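Na-K-Cl cotransporter (Methanosarcina acetivorans, PDB 3G40) probably takes part in the symport of chloride with cations across the membrane, this chain being its C-terminal cytoplasmic domain. Local coordinates at residues A208-Q216 and N226-E234. Numbering follows the deposited sequence.
Sequences AQAAENFLQ and NVKMQVLRE
Helix 205-222 and strand 228-232 are the last two elements of a beta-alpha-beta crossover that starts with strand 195-201. The strand lies at one outer end of the domain's long mixed sheet, and the helix packs against one face of the sheet there. Their local axes come within 8.5 Å and run nearly antiparallel, at 158°. Two strand residues, Met229 and Val231, point toward the helix and carry the contact. Val231 lies under the first half of the helical segment with its two methyls split. Val231 CG1 sits 3.9 Å from CB of Ala208. Val231 CG2 lies 4.1 Å from CB of Ala211. Met229 reaches the next turn, between Leu215 and Gln216. Its chain bends at chi2 (-57°), which lays the thioether alongside the helix. Met229 SD rests 3.7 Å from CB of Leu215. The terminal CE of Met229 comes 3.4 Å from the carbonyl O of Leu215. The amide end of Gln216 lies against CG and CE of Met229. Leu215 and Ala211 belong to the buried side of the helix, where they also meet Ile162 and Trp169, respectively. On the strand side, backbone hydrogen bonds between Lys228, Gln230 and Leu232 and strand 195-201 hold the edge strand in the sheet. Glu212 lies on the flank of the helix. With CG anti to the backbone N (chi1 -177°) and a bend at chi2, its carboxylate drops toward the strand and spans both residues, OE2 near CB of Met229 and OE1 near CG2 of Val231. Glu212 makes its polar link to the strand through a water, which donates to OE1 of Glu212 at 2.8 Å and to the backbone O of Met229 at 2.8 Å.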
ATOM      1  N   ALA A 208      -5.699  35.410  10.998  1.00 38.92           N
ATOM      2  CA  ALA A 208      -6.263  34.110  11.340  1.00 43.21           C
ATOM      3  C   ALA A 208      -7.766  34.095  11.059  1.00 41.92           C
ATOM      4  O   ALA A 208      -8.285  33.136  10.487  1.00 39.45           O
ATOM      5  CB  ALA A 208      -5.966  33.740  12.816  1.00 39.18           C
ATOM      6  N   GLN A 209      -8.459  35.159  11.462  1.00 40.27           N
ATOM      7  CA  GLN A 209      -9.886  35.296  11.184  1.00 40.75           C
ATOM      8  C   GLN A 209     -10.153  35.277   9.682  1.00 47.03           C
ATOM      9  O   GLN A 209     -11.066  34.606   9.211  1.00 37.46           O
ATOM     10  CB  GLN A 209     -10.443  36.596  11.771  1.00 42.90           C
ATOM     11  CG  GLN A 209     -11.933  36.778  11.513  1.00 42.05           C
ATOM     12  CD  GLN A 209     -12.776  35.789  12.302  1.00 44.12           C
ATOM     13  OE1 GLN A 209     -13.022  35.984  13.488  1.00 45.13           O
ATOM     14  NE2 GLN A 209     -13.229  34.715  11.642  1.00 36.96           N
ATOM     15  N   ALA A 210      -9.372  36.040   8.930  1.00 44.31           N
ATOM     16  CA  ALA A 210      -9.555  36.075   7.489  1.00 44.78           C
ATOM     17  C   ALA A 210      -9.333  34.693   6.852  1.00 41.83           C
ATOM     18  O   ALA A 210     -10.008  34.333   5.897  1.00 39.78           O
ATOM     19  CB  ALA A 210      -8.647  37.129   6.858  1.00 45.14           C
ATOM     20  N   ALA A 211      -8.396  33.923   7.397  1.00 41.03           N
ATOM     21  CA  ALA A 211      -8.089  32.605   6.863  1.00 43.16           C
ATOM     22  C   ALA A 211      -9.231  31.645   7.170  1.00 41.50           C
ATOM     23  O   ALA A 211      -9.600  30.819   6.341  1.00 40.82           O
ATOM     24  CB  ALA A 211      -6.767  32.080   7.438  1.00 42.77           C
ATOM     25  N   GLU A 212      -9.782  31.750   8.371  1.00 34.90           N
ATOM     26  CA  GLU A 212     -10.959  30.977   8.734  1.00 35.77           C
ATOM     27  C   GLU A 212     -12.115  31.262   7.778  1.00 34.73           C
ATOM     28  O   GLU A 212     -12.782  30.332   7.318  1.00 39.68           O
ATOM     29  CB  GLU A 212     -11.389  31.313  10.168  1.00 39.36           C
ATOM     30  CG  GLU A 212     -12.568  30.496  10.660  1.00 51.29           C
ATOM     31  CD  GLU A 212     -12.186  29.053  10.955  1.00 51.92           C
ATOM     32  OE1 GLU A 212     -11.045  28.825  11.422  1.00 52.04           O
ATOM     33  OE2 GLU A 212     -13.021  28.148  10.728  1.00 49.89           O
ATOM     34  N   ASN A 213     -12.374  32.467   7.480  1.00 33.23           N
ATOM     35  CA  ASN A 213     -13.443  32.834   6.666  1.00 34.09           C
ATOM     36  C   ASN A 213     -13.174  32.372   5.227  1.00 36.86           C
ATOM     37  O   ASN A 213     -13.976  32.015   4.668  1.00 38.80           O
ATOM     38  CB  ASN A 213     -13.772  34.327   6.719  1.00 20.00           C
ATOM     39  CG  ASN A 213     -14.312  34.800   8.089  1.00 20.00           C
ATOM     40  OD1 ASN A 213     -14.821  34.158   8.841  1.00 20.00           O
ATOM     41  ND2 ASN A 213     -14.197  35.934   8.257  1.00 20.00           N
ATOM     42  N   PHE A 214     -11.967  32.515   4.764  1.00 40.99           N
ATOM     43  CA  PHE A 214     -11.595  32.055   3.433  1.00 39.30           C
ATOM     44  C   PHE A 214     -11.823  30.552   3.278  1.00 40.60           C
ATOM     45  O   PHE A 214     -12.431  30.119   2.305  1.00 38.05           O
ATOM     46  CB  PHE A 214     -10.146  32.434   3.133  1.00 42.72           C
ATOM     47  CG  PHE A 214      -9.619  31.843   1.867  1.00 43.22           C
ATOM     48  CD1 PHE A 214      -9.855  32.462   0.646  1.00 49.03           C
ATOM     49  CD2 PHE A 214      -8.886  30.674   1.893  1.00 43.20           C
ATOM     50  CE1 PHE A 214      -9.372  31.908  -0.535  1.00 48.40           C
ATOM     51  CE2 PHE A 214      -8.394  30.113   0.701  1.00 44.27           C
ATOM     52  CZ  PHE A 214      -8.640  30.743  -0.501  1.00 39.76           C
ATOM     53  N   LEU A 215     -11.358  29.761   4.248  1.00 37.78           N
ATOM     54  CA  LEU A 215     -11.543  28.309   4.210  1.00 38.80           C
ATOM     55  C   LEU A 215     -13.015  27.887   4.225  1.00 42.12           C
ATOM     56  O   LEU A 215     -13.418  26.983   3.488  1.00 36.13           O
ATOM     57  CB  LEU A 215     -10.790  27.629   5.355  1.00 35.59           C
ATOM     58  CG  LEU A 215      -9.274  27.864   5.358  1.00 44.87           C
ATOM     59  CD1 LEU A 215      -8.602  27.013   6.434  1.00 40.78           C
ATOM     60  CD2 LEU A 215      -8.669  27.595   3.990  1.00 49.50           C
ATOM     61  N   GLN A 216     -13.819  28.529   5.063  1.00 37.08           N
ATOM     62  CA  GLN A 216     -15.254  28.235   5.087  1.00 41.09           C
ATOM     63  C   GLN A 216     -15.885  28.587   3.728  1.00 47.11           C
ATOM     64  O   GLN A 216     -16.773  27.884   3.239  1.00 40.85           O
ATOM     65  CB  GLN A 216     -15.965  28.987   6.216  1.00 40.00           C
ATOM     66  CG  GLN A 216     -15.588  28.534   7.640  1.00 40.95           C
ATOM     67  CD  GLN A 216     -16.224  27.215   8.055  1.00 46.15           C
ATOM     68  OE1 GLN A 216     -16.690  26.442   7.217  1.00 49.50           O
ATOM     69  NE2 GLN A 216     -16.234  26.946   9.362  1.00 43.22           N
ATOM     70  N   ASN A 226     -18.783  18.561   5.062  1.00 45.72           N
ATOM     71  CA  ASN A 226     -18.082  17.947   6.184  1.00 53.86           C
ATOM     72  C   ASN A 226     -16.573  18.196   6.195  1.00 49.86           C
ATOM     73  O   ASN A 226     -15.809  17.366   6.676  1.00 47.57           O
ATOM     74  CB  ASN A 226     -18.365  16.441   6.225  1.00 55.01           C
ATOM     75  CG  ASN A 226     -19.851  16.130   6.245  1.00 55.66           C
ATOM     76  OD1 ASN A 226     -20.596  16.662   7.066  1.00 57.49           O
ATOM     77  ND2 ASN A 226     -20.287  15.266   5.335  1.00 54.55           N
ATOM     78  N   VAL A 227     -16.155  19.343   5.675  1.00 38.68           N
ATOM     79  CA  VAL A 227     -14.752  19.744   5.720  1.00 33.91           C
ATOM     80  C   VAL A 227     -14.431  20.451   7.045  1.00 44.81           C
ATOM     81  O   VAL A 227     -15.141  21.368   7.458  1.00 42.88           O
ATOM     82  CB  VAL A 227     -14.408  20.645   4.517  1.00 39.76           C
ATOM     83  CG1 VAL A 227     -12.955  21.102   4.577  1.00 38.95           C
ATOM     84  CG2 VAL A 227     -14.683  19.895   3.212  1.00 43.28           C
ATOM     85  N   LYS A 228     -13.371  20.010   7.718  1.00 40.30           N
ATOM     86  CA  LYS A 228     -12.944  20.641   8.968  1.00 44.15           C
ATOM     87  C   LYS A 228     -11.814  21.622   8.700  1.00 41.62           C
ATOM     88  O   LYS A 228     -10.916  21.332   7.913  1.00 36.96           O
ATOM     89  CB  LYS A 228     -12.477  19.587   9.975  1.00 49.01           C
ATOM     90  CG  LYS A 228     -13.581  18.655  10.453  1.00 68.26           C
ATOM     91  CD  LYS A 228     -13.086  17.722  11.549  1.00 83.24           C
ATOM     92  CE  LYS A 228     -14.201  16.811  12.050  1.00 90.44           C
ATOM     93  NZ  LYS A 228     -13.688  15.754  12.971  1.00 89.58           N
ATOM     94  N   MET A 229     -11.866  22.783   9.344  1.00 36.53           N
ATOM     95  CA  MET A 229     -10.888  23.842   9.125  1.00 37.23           C
ATOM     96  C   MET A 229      -9.978  23.989  10.335  1.00 41.31           C
ATOM     97  O   MET A 229     -10.450  24.011  11.472  1.00 37.69           O
ATOM     98  CB  MET A 229     -11.598  25.182   8.894  1.00 38.74           C
ATOM     99  CG  MET A 229     -12.811  25.106   7.994  1.00 44.08           C
ATOM    100  SD  MET A 229     -12.350  24.395   6.401  1.00 48.66           S
ATOM    101  CE  MET A 229     -13.969  24.374   5.625  1.00 56.43           C
ATOM    102  N   GLN A 230      -8.674  24.092  10.094  1.00 35.41           N
ATOM    103  CA  GLN A 230      -7.735  24.455  11.151  1.00 42.57           C
ATOM    104  C   GLN A 230      -6.874  25.615  10.697  1.00 41.15           C
ATOM    105  O   GLN A 230      -6.250  25.557   9.644  1.00 37.50           O
ATOM    106  CB  GLN A 230      -6.825  23.284  11.513  1.00 49.97           C
ATOM    107  CG  GLN A 230      -7.477  22.214  12.353  1.00 62.38           C
ATOM    108  CD  GLN A 230      -6.470  21.213  12.902  1.00 73.36           C
ATOM    109  OE1 GLN A 230      -5.378  21.583  13.338  1.00 70.22           O
ATOM    110  NE2 GLN A 230      -6.839  19.935  12.882  1.00 80.48           N
ATOM    111  N   VAL A 231      -6.839  26.676  11.489  1.00 38.71           N
ATOM    112  CA  VAL A 231      -5.892  27.748  11.248  1.00 34.59           C
ATOM    113  C   VAL A 231      -4.841  27.663  12.348  1.00 40.34           C
ATOM    114  O   VAL A 231      -5.145  27.888  13.526  1.00 44.70           O
ATOM    115  CB  VAL A 231      -6.579  29.135  11.261  1.00 42.29           C
ATOM    116  CG1 VAL A 231      -5.557  30.231  11.052  1.00 42.17           C
ATOM    117  CG2 VAL A 231      -7.659  29.213  10.191  1.00 40.80           C
ATOM    118  N   LEU A 232      -3.611  27.330  11.965  1.00 41.25           N
ATOM    119  CA  LEU A 232      -2.537  27.063  12.918  1.00 43.05           C
ATOM    120  C   LEU A 232      -1.725  28.311  13.254  1.00 42.29           C
ATOM    121  O   LEU A 232      -1.677  29.276  12.481  1.00 38.73           O
ATOM    122  CB  LEU A 232      -1.597  25.971  12.385  1.00 37.86           C
ATOM    123  CG  LEU A 232      -2.227  24.602  12.126  1.00 47.90           C
ATOM    124  CD1 LEU A 232      -1.195  23.632  11.566  1.00 48.48           C
ATOM    125  CD2 LEU A 232      -2.864  24.046  13.401  1.00 54.58           C
ATOM    126  N   ARG A 233      -1.084  28.273  14.417  1.00 44.66           N
ATOM    127  CA  ARG A 233      -0.218  29.359  14.856  1.00 49.39           C
ATOM    128  C   ARG A 233       1.097  29.325  14.079  1.00 55.28           C
ATOM    129  O   ARG A 233       1.690  30.362  13.794  1.00 56.36           O
ATOM    130  CB  ARG A 233       0.056  29.228  16.357  1.00 56.27           C
ATOM    131  CG  ARG A 233       0.717  30.434  16.992  1.00 79.10           C
ATOM    132  CD  ARG A 233      -0.322  31.459  17.405  1.00 92.54           C
ATOM    133  NE  ARG A 233       0.251  32.533  18.210  1.00 99.05           N
ATOM    134  CZ  ARG A 233      -0.464  33.505  18.766  1.00104.07           C
ATOM    135  NH1 ARG A 233      -1.780  33.535  18.602  1.00102.18           N
ATOM    136  NH2 ARG A 233       0.136  34.445  19.485  1.00109.39           N
ATOM    137  N   GLU A 234       1.544  28.129  13.713  1.00 55.56           N
ATOM    138  CA  GLU A 234       2.857  27.986  13.088  1.00 58.73           C
ATOM    139  C   GLU A 234       2.809  27.348  11.703  1.00 57.55           C
ATOM    140  O   GLU A 234       1.943  26.522  11.415  1.00 48.85           O
ATOM    141  CB  GLU A 234       3.788  27.172  13.989  1.00 66.52           C
ATOM    142  CG  GLU A 234       3.885  27.696  15.412  1.00 81.83           C
ATOM    143  CD  GLU A 234       4.421  26.656  16.378  1.00 94.93           C
ATOM    144  OE1 GLU A 234       5.184  25.768  15.940  1.00 91.36           O
ATOM    145  OE2 GLU A 234       4.075  26.729  17.577  1.00106.43           O
TER
HETATM  146  O   HOH W   1     -10.703  26.479  12.828  1.00 54.02           O